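Local coordinates for protein toll (Drosophila melanogaster, PDB 4LXR) that serves as the receptor for the cleaved, active cytokine spaetzle, switching on signalling in embryonic dorsal-ventral patterning and antifungal innate immunity, here as its extracellular leucine-rich repeat region, at residues A[583-595]-A[609-621]. Numbering follows the deposited sequence.
Sequences QIEPQTLICPLDF and NCHVRTYDKALVI
Leu-593, Tyr-615 and His-611 bury the most surface where strand 590-592, from the first C-terminal leucine-rich repeat cap, pairs antiparallel with the first strand of the beta-hairpin 609-621 in the N-terminal cap that follows. The C-terminal cap of one solenoid thus lends an outer strand to the sheet that begins the next. Cys-591 and Val-612 form a hydrogen-bonded pair with two reciprocal bonds, Cys-591 N to Val-612 O (3.0 Å) and Val-612 N to Cys-591 O (2.7 Å). Farther along, Leu-593 N donates to Cys-610 O at 2.7 Å. With CG anti to the backbone N (chi1 169°), Leu-593 brings CD2 to 3.6 Å from Leu-619 CD1 on the second hairpin strand, while its CB packs on Cys-610 CB. Disulfides tie Cys-591 to Cys-540 and Cys-610 to Cys-604, one within each cap. At the hairpin turn, Tyr-615 lies alongside Pro-586, and Pro-586 CB is 3.7 Å from Tyr-615 CD1. A water bridges the backbones here, donating to Pro-586 O and Leu-589 O and accepting from Tyr-615 N. The His-611 imidazole is sandwiched between Ile-590 on one face and Val-620 CB on the other. Replacing this histidine with an alanine is likely to leave Ile-590 without its aromatic platform and to open a gap beside Val-620. Ile-590 CD1 makes a CH-pi contact 3.9 Å from the His-611 ring centroid, only 14° off the normal.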
loop_
_atom_site.group_PDB
_atom_site.type_symbol
_atom_site.label_atom_id
_atom_site.label_comp_id
_atom_site.label_asym_id
_atom_site.label_seq_id
_atom_site.Cartn_x
_atom_site.Cartn_y
_atom_site.Cartn_z
ATOM N N GLN A 583 -7.634 -28.559 -1.128
ATOM C CA GLN A 583 -8.818 -29.411 -1.027
ATOM C C GLN A 583 -8.805 -30.591 -1.995
ATOM O O GLN A 583 -9.683 -31.449 -1.948
ATOM C CB GLN A 583 -10.084 -28.590 -1.274
ATOM C CG GLN A 583 -10.350 -27.505 -0.249
ATOM C CD GLN A 583 -11.653 -26.772 -0.519
ATOM O OE1 GLN A 583 -11.942 -25.741 0.094
ATOM N NE2 GLN A 583 -12.448 -27.302 -1.443
ATOM N N ILE A 584 -7.820 -30.629 -2.883
ATOM C CA ILE A 584 -7.775 -31.676 -3.896
ATOM C C ILE A 584 -7.400 -33.025 -3.301
ATOM O O ILE A 584 -6.466 -33.127 -2.503
ATOM C CB ILE A 584 -6.781 -31.333 -5.008
ATOM C CG1 ILE A 584 -7.167 -30.018 -5.664
ATOM C CG2 ILE A 584 -6.731 -32.429 -6.056
ATOM C CD1 ILE A 584 -6.142 -29.558 -6.650
ATOM N N GLU A 585 -8.139 -34.056 -3.689
ATOM C CA GLU A 585 -7.792 -35.415 -3.313
ATOM C C GLU A 585 -6.888 -35.992 -4.389
ATOM O O GLU A 585 -7.219 -35.950 -5.574
ATOM C CB GLU A 585 -9.055 -36.247 -3.116
ATOM C CG GLU A 585 -10.052 -35.534 -2.219
ATOM C CD GLU A 585 -11.155 -36.426 -1.714
ATOM O OE1 GLU A 585 -11.154 -37.630 -2.047
ATOM O OE2 GLU A 585 -12.026 -35.917 -0.976
ATOM N N PRO A 586 -5.721 -36.503 -3.977
ATOM C CA PRO A 586 -4.648 -36.890 -4.902
ATOM C C PRO A 586 -5.021 -37.942 -5.960
ATOM O O PRO A 586 -4.443 -37.909 -7.050
ATOM C CB PRO A 586 -3.534 -37.394 -3.971
ATOM C CG PRO A 586 -4.194 -37.637 -2.639
ATOM C CD PRO A 586 -5.329 -36.664 -2.566
ATOM N N GLN A 587 -5.962 -38.842 -5.670
ATOM C CA GLN A 587 -6.343 -39.848 -6.664
ATOM C C GLN A 587 -7.271 -39.287 -7.750
ATOM O O GLN A 587 -7.625 -39.989 -8.695
ATOM C CB GLN A 587 -6.950 -41.099 -6.006
ATOM C CG GLN A 587 -8.381 -40.948 -5.520
ATOM C CD GLN A 587 -8.494 -40.158 -4.230
ATOM O OE1 GLN A 587 -7.489 -39.790 -3.616
ATOM N NE2 GLN A 587 -9.725 -39.884 -3.816
ATOM N N THR A 588 -7.640 -38.016 -7.615
ATOM C CA THR A 588 -8.500 -37.343 -8.584
ATOM C C THR A 588 -7.676 -36.795 -9.734
ATOM O O THR A 588 -8.209 -36.475 -10.798
ATOM C CB THR A 588 -9.249 -36.159 -7.949
ATOM O OG1 THR A 588 -9.599 -36.478 -6.599
ATOM C CG2 THR A 588 -10.512 -35.845 -8.732
ATOM N N LEU A 589 -6.373 -36.675 -9.509
ATOM C CA LEU A 589 -5.482 -36.075 -10.492
ATOM C C LEU A 589 -5.219 -37.060 -11.614
ATOM O O LEU A 589 -4.434 -37.990 -11.456
ATOM C CB LEU A 589 -4.169 -35.671 -9.833
ATOM C CG LEU A 589 -4.292 -34.697 -8.659
ATOM C CD1 LEU A 589 -2.935 -34.468 -8.030
ATOM C CD2 LEU A 589 -4.893 -33.376 -9.111
ATOM N N ILE A 590 -5.880 -36.865 -12.748
ATOM C CA ILE A 590 -5.754 -37.820 -13.839
ATOM C C ILE A 590 -5.304 -37.205 -15.159
ATOM O O ILE A 590 -5.525 -36.022 -15.431
ATOM C CB ILE A 590 -7.060 -38.612 -14.060
ATOM C CG1 ILE A 590 -8.197 -37.665 -14.458
ATOM C CG2 ILE A 590 -7.403 -39.440 -12.805
ATOM C CD1 ILE A 590 -9.483 -38.388 -14.851
ATOM N N CYS A 591 -4.652 -38.030 -15.968
ATOM C CA CYS A 591 -4.290 -37.657 -17.324
ATOM C C CYS A 591 -4.889 -38.668 -18.302
ATOM O O CYS A 591 -4.650 -39.870 -18.182
ATOM C CB CYS A 591 -2.769 -37.596 -17.474
ATOM S SG CYS A 591 -1.987 -36.190 -16.613
ATOM N N PRO A 592 -5.688 -38.185 -19.262
ATOM C CA PRO A 592 -6.321 -39.059 -20.258
ATOM C C PRO A 592 -5.312 -39.868 -21.082
ATOM O O PRO A 592 -4.149 -39.493 -21.208
ATOM C CB PRO A 592 -7.070 -38.071 -21.162
ATOM C CG PRO A 592 -7.323 -36.876 -20.292
ATOM C CD PRO A 592 -6.129 -36.783 -19.387
ATOM N N LEU A 593 -5.769 -41.000 -21.605
ATOM C CA LEU A 593 -5.011 -41.792 -22.563
ATOM C C LEU A 593 -5.818 -41.810 -23.856
ATOM O O LEU A 593 -6.907 -42.389 -23.921
ATOM C CB LEU A 593 -4.780 -43.219 -22.045
ATOM C CG LEU A 593 -4.215 -44.239 -23.045
ATOM C CD1 LEU A 593 -2.825 -43.839 -23.517
ATOM C CD2 LEU A 593 -4.199 -45.637 -22.462
ATOM N N ASP A 594 -5.281 -41.169 -24.882
ATOM C CA ASP A 594 -6.028 -40.932 -26.110
ATOM C C ASP A 594 -6.243 -42.171 -26.981
ATOM O O ASP A 594 -5.514 -43.160 -26.875
ATOM C CB ASP A 594 -5.324 -39.845 -26.904
ATOM C CG ASP A 594 -4.759 -38.768 -26.009
ATOM O OD1 ASP A 594 -5.403 -37.705 -25.871
ATOM O OD2 ASP A 594 -3.682 -39.001 -25.420
ATOM N N PHE A 595 -7.266 -42.095 -27.833
ATOM C CA PHE A 595 -7.536 -43.099 -28.863
ATOM C C PHE A 595 -6.554 -42.937 -30.029
ATOM O O PHE A 595 -6.315 -41.821 -30.497
ATOM C CB PHE A 595 -8.986 -42.962 -29.351
ATOM C CG PHE A 595 -9.304 -43.772 -30.581
ATOM C CD1 PHE A 595 -9.631 -45.116 -30.480
ATOM C CD2 PHE A 595 -9.299 -43.184 -31.841
ATOM C CE1 PHE A 595 -9.929 -45.862 -31.608
ATOM C CE2 PHE A 595 -9.598 -43.924 -32.973
ATOM C CZ PHE A 595 -9.914 -45.264 -32.855
ATOM N N ASN A 609 -13.165 -44.839 -22.710
ATOM C CA ASN A 609 -12.326 -43.748 -22.233
ATOM C C ASN A 609 -11.314 -44.323 -21.246
ATOM O O ASN A 609 -11.626 -45.275 -20.508
ATOM C CB ASN A 609 -13.162 -42.633 -21.601
ATOM C CG ASN A 609 -13.899 -43.086 -20.358
ATOM O OD1 ASN A 609 -13.378 -42.993 -19.246
ATOM N ND2 ASN A 609 -15.120 -43.574 -20.539
ATOM N N CYS A 610 -10.105 -43.771 -21.262
ATOM C CA CYS A 610 -8.993 -44.308 -20.488
ATOM C C CYS A 610 -8.188 -43.169 -19.880
ATOM O O CYS A 610 -7.980 -42.146 -20.520
ATOM C CB CYS A 610 -8.074 -45.162 -21.373
ATOM S SG CYS A 610 -8.911 -46.375 -22.445
ATOM N N HIS A 611 -7.732 -43.336 -18.646
ATOM C CA HIS A 611 -6.864 -42.322 -18.052
ATOM C C HIS A 611 -5.863 -42.956 -17.108
ATOM O O HIS A 611 -5.956 -44.143 -16.786
ATOM C CB HIS A 611 -7.675 -41.256 -17.312
ATOM C CG HIS A 611 -8.481 -41.802 -16.174
ATOM N ND1 HIS A 611 -9.806 -42.158 -16.306
ATOM C CD2 HIS A 611 -8.148 -42.066 -14.888
ATOM C CE1 HIS A 611 -10.257 -42.608 -15.147
ATOM N NE2 HIS A 611 -9.270 -42.562 -14.270
ATOM N N VAL A 612 -4.917 -42.141 -16.662
ATOM C CA VAL A 612 -3.867 -42.563 -15.753
ATOM C C VAL A 612 -3.982 -41.777 -14.455
ATOM O O VAL A 612 -4.189 -40.559 -14.464
ATOM C CB VAL A 612 -2.474 -42.352 -16.378
ATOM C CG1 VAL A 612 -1.394 -42.354 -15.319
ATOM C CG2 VAL A 612 -2.194 -43.413 -17.424
ATOM N N ARG A 613 -3.858 -42.482 -13.341
ATOM C CA ARG A 613 -3.943 -41.880 -12.025
ATOM C C ARG A 613 -2.564 -42.020 -11.399
ATOM O O ARG A 613 -2.146 -43.130 -11.081
ATOM C CB ARG A 613 -4.978 -42.641 -11.194
ATOM C CG ARG A 613 -5.388 -41.973 -9.901
ATOM C CD ARG A 613 -6.023 -42.995 -8.959
ATOM N NE ARG A 613 -7.095 -43.751 -9.590
ATOM C CZ ARG A 613 -7.185 -45.076 -9.582
ATOM N NH1 ARG A 613 -6.266 -45.805 -8.970
ATOM N NH2 ARG A 613 -8.202 -45.675 -10.179
ATOM N N THR A 614 -1.840 -40.916 -11.237
ATOM C CA THR A 614 -0.460 -41.020 -10.764
ATOM C C THR A 614 -0.336 -41.351 -9.280
ATOM O O THR A 614 0.673 -41.915 -8.857
ATOM C CB THR A 614 0.374 -39.759 -11.083
ATOM O OG1 THR A 614 -0.425 -38.593 -10.864
ATOM C CG2 THR A 614 0.848 -39.786 -12.528
ATOM N N TYR A 615 -1.352 -41.008 -8.492
ATOM C CA TYR A 615 -1.296 -41.252 -7.054
ATOM C C TYR A 615 -0.963 -42.712 -6.720
ATOM O O TYR A 615 -0.175 -42.979 -5.815
ATOM C CB TYR A 615 -2.589 -40.819 -6.355
ATOM C CG TYR A 615 -2.728 -41.385 -4.957
ATOM C CD1 TYR A 615 -2.057 -40.808 -3.884
ATOM C CD2 TYR A 615 -3.518 -42.501 -4.712
ATOM C CE1 TYR A 615 -2.167 -41.317 -2.608
ATOM C CE2 TYR A 615 -3.635 -43.029 -3.428
ATOM C CZ TYR A 615 -2.956 -42.430 -2.378
ATOM O OH TYR A 615 -3.068 -42.939 -1.099
ATOM N N ASP A 616 -1.550 -43.657 -7.449
ATOM C CA ASP A 616 -1.215 -45.063 -7.231
ATOM C C ASP A 616 -0.731 -45.756 -8.502
ATOM O O ASP A 616 -0.702 -46.982 -8.573
ATOM C CB ASP A 616 -2.383 -45.832 -6.600
ATOM C CG ASP A 616 -3.689 -45.621 -7.334
ATOM O OD1 ASP A 616 -3.677 -45.043 -8.451
ATOM O OD2 ASP A 616 -4.733 -46.029 -6.789
ATOM N N LYS A 617 -0.343 -44.961 -9.494
ATOM C CA LYS A 617 0.191 -45.494 -10.747
ATOM C C LYS A 617 -0.765 -46.478 -11.411
ATOM O O LYS A 617 -0.392 -47.618 -11.713
ATOM C CB LYS A 617 1.557 -46.146 -10.525
ATOM C CG LYS A 617 2.582 -45.232 -9.864
ATOM C CD LYS A 617 3.964 -45.872 -9.871
ATOM C CE LYS A 617 5.024 -44.943 -9.302
ATOM N NZ LYS A 617 6.380 -45.541 -9.427
ATOM N N ALA A 618 -1.994 -46.030 -11.637
ATOM C CA ALA A 618 -3.001 -46.882 -12.251
ATOM C C ALA A 618 -3.438 -46.421 -13.634
ATOM O O ALA A 618 -3.810 -45.264 -13.830
ATOM C CB ALA A 618 -4.209 -47.020 -11.335
ATOM N N LEU A 619 -3.383 -47.343 -14.590
ATOM C CA LEU A 619 -4.045 -47.169 -15.874
ATOM C C LEU A 619 -5.491 -47.653 -15.744
ATOM O O LEU A 619 -5.748 -48.824 -15.442
ATOM C CB LEU A 619 -3.327 -47.964 -16.956
ATOM C CG LEU A 619 -4.047 -48.005 -18.305
ATOM C CD1 LEU A 619 -4.027 -46.626 -18.982
ATOM C CD2 LEU A 619 -3.459 -49.078 -19.205
ATOM N N VAL A 620 -6.429 -46.739 -15.953
ATOM C CA VAL A 620 -7.840 -47.035 -15.797
ATOM C C VAL A 620 -8.511 -47.076 -17.158
ATOM O O VAL A 620 -8.554 -46.070 -17.864
ATOM C CB VAL A 620 -8.525 -45.969 -14.931
ATOM C CG1 VAL A 620 -10.013 -46.215 -14.856
ATOM C CG2 VAL A 620 -7.910 -45.944 -13.547
ATOM N N ILE A 621 -9.025 -48.245 -17.529
ATOM C CA ILE A 621 -9.734 -48.406 -18.790
ATOM C C ILE A 621 -11.223 -48.632 -18.564
ATOM O O ILE A 621 -11.630 -49.677 -18.050
ATOM C CB ILE A 621 -9.178 -49.573 -19.601
ATOM C CG1 ILE A 621 -7.705 -49.344 -19.920
ATOM C CG2 ILE A 621 -9.973 -49.761 -20.885
ATOM C CD1 ILE A 621 -7.058 -50.534 -20.583
HETATM O O HOH W 1 -3.550 -39.417 -9.323
HETATM O O HOH W 2 -9.296 -41.371 -10.374
#